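Side-chain contact in putative acetyltransferase (Clostridium difficile, PDB 3DSB), which probably transfers an acyl group to an acceptor, as acetyltransferases of the GNAT family do: residues N107-K110 against N111-K115. Residues are numbered along the deposited sequence; the frame is centred on the assembly and turned at random.
Sequences NYIK and NICDK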
# COMPACT_ATOMS: atom_id res chain seq x y z
N ASN A 107 -9.25 15.83 7.37
CA ASN A 107 -8.62 17.06 6.89
C ASN A 107 -7.23 17.27 7.47
O ASN A 107 -6.35 17.86 6.82
CB ASN A 107 -9.56 18.25 7.12
CG ASN A 107 -10.68 18.29 6.10
OD1 ASN A 107 -10.47 17.96 4.94
ND2 ASN A 107 -11.89 18.64 6.54
N TYR A 108 -7.00 16.76 8.68
CA TYR A 108 -5.66 16.78 9.26
C TYR A 108 -4.68 15.98 8.38
O TYR A 108 -3.58 16.44 8.11
CB TYR A 108 -5.70 16.18 10.67
CG TYR A 108 -4.44 16.38 11.50
CD1 TYR A 108 -4.31 17.53 12.27
CD2 TYR A 108 -3.42 15.42 11.54
CE1 TYR A 108 -3.21 17.77 13.04
CE2 TYR A 108 -2.26 15.68 12.34
CZ TYR A 108 -2.19 16.85 13.08
OH TYR A 108 -1.07 17.15 13.89
N ILE A 109 -5.09 14.82 7.93
CA ILE A 109 -4.22 14.01 7.07
C ILE A 109 -4.08 14.68 5.70
O ILE A 109 -2.98 14.70 5.13
CB ILE A 109 -4.74 12.56 6.97
CG1 ILE A 109 -4.88 11.93 8.38
CG2 ILE A 109 -3.87 11.74 6.02
CD1 ILE A 109 -3.65 11.97 9.24
N LYS A 110 -5.16 15.24 5.16
CA LYS A 110 -5.04 15.98 3.87
C LYS A 110 -4.01 17.08 4.00
O LYS A 110 -3.22 17.29 3.07
CB LYS A 110 -6.38 16.57 3.42
CG LYS A 110 -7.35 15.54 2.85
CD LYS A 110 -8.79 16.02 2.74
CE LYS A 110 -8.91 17.17 1.83
NZ LYS A 110 -10.34 17.60 1.73
N ASN A 111 -4.01 17.80 5.14
CA ASN A 111 -3.02 18.86 5.35
C ASN A 111 -1.60 18.33 5.41
O ASN A 111 -0.68 18.92 4.83
CB ASN A 111 -3.35 19.66 6.63
CG ASN A 111 -2.29 20.72 6.93
OD1 ASN A 111 -1.51 20.59 7.88
ND2 ASN A 111 -2.23 21.74 6.09
N ILE A 112 -1.40 17.21 6.08
CA ILE A 112 -0.08 16.56 6.08
C ILE A 112 0.36 16.30 4.63
O ILE A 112 1.51 16.58 4.25
CB ILE A 112 -0.07 15.21 6.87
CG1 ILE A 112 -0.10 15.49 8.39
CG2 ILE A 112 1.10 14.30 6.47
CD1 ILE A 112 -0.33 14.24 9.22
N CYS A 113 -0.57 15.81 3.80
CA CYS A 113 -0.21 15.48 2.40
C CYS A 113 0.12 16.75 1.60
O CYS A 113 1.09 16.78 0.83
CB CYS A 113 -1.36 14.72 1.73
SG CYS A 113 -1.57 13.07 2.45
N ASP A 114 -0.65 17.80 1.81
CA ASP A 114 -0.47 18.99 1.00
C ASP A 114 0.81 19.73 1.41
O ASP A 114 1.47 20.36 0.58
CB ASP A 114 -1.70 19.89 1.13
CG ASP A 114 -2.88 19.38 0.30
OD1 ASP A 114 -2.68 18.63 -0.70
OD2 ASP A 114 -4.02 19.76 0.63
N LYS A 115 1.20 19.60 2.67
CA LYS A 115 2.38 20.36 3.16
C LYS A 115 3.70 19.63 2.93
O LYS A 115 4.81 20.20 3.10
CB LYS A 115 2.23 20.64 4.66
CG LYS A 115 1.10 21.59 5.02
CD LYS A 115 1.33 23.03 4.56
CE LYS A 115 0.14 23.89 5.00
NZ LYS A 115 0.15 25.32 4.49
O HOH W 1 -2.11 18.46 9.61
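Within helix 101-115, the CD1 methyl of I112 touches two side chains of the preceding turn. I112 CD1 meets the Y108 ring obliquely, 3.9 Å from Y108 CE2, and lies 4.0 Å from I109 CD1; the two isoleucine side chains run alongside each other in a shared direction. I112 reaches back because CG1 is anti to its own carbonyl carbon (chi1 -74°) and the chain then extends. Y108 instead swings its ring anti to the backbone N (chi1 -168°). A water lies over the centre of one face of that ring, 3.4 Å above its plane. The same water donates to Y108 O (2.9 Å) and to N111 OD1 (2.8 Å). On another side of the helix, K110 bends at chi3, and its NZ bonds weakly to N107 OD1 (3.2 Å) and also to L140 O. D114 instead turns its OD2 to the Y152 hydroxyl of the second subunit. I109 and C113 pack on L85 and M122, seating the helix on the sheet in a beta-alpha-beta crossover. The chemistry thus divides by direction: I109 and C113 face the sheet, D114 serves the dimer interface, and Y108 O is doubly engaged, by the I112 N-H and by a water that, with both hydrogens spent, probably turns its oxygen to the ring.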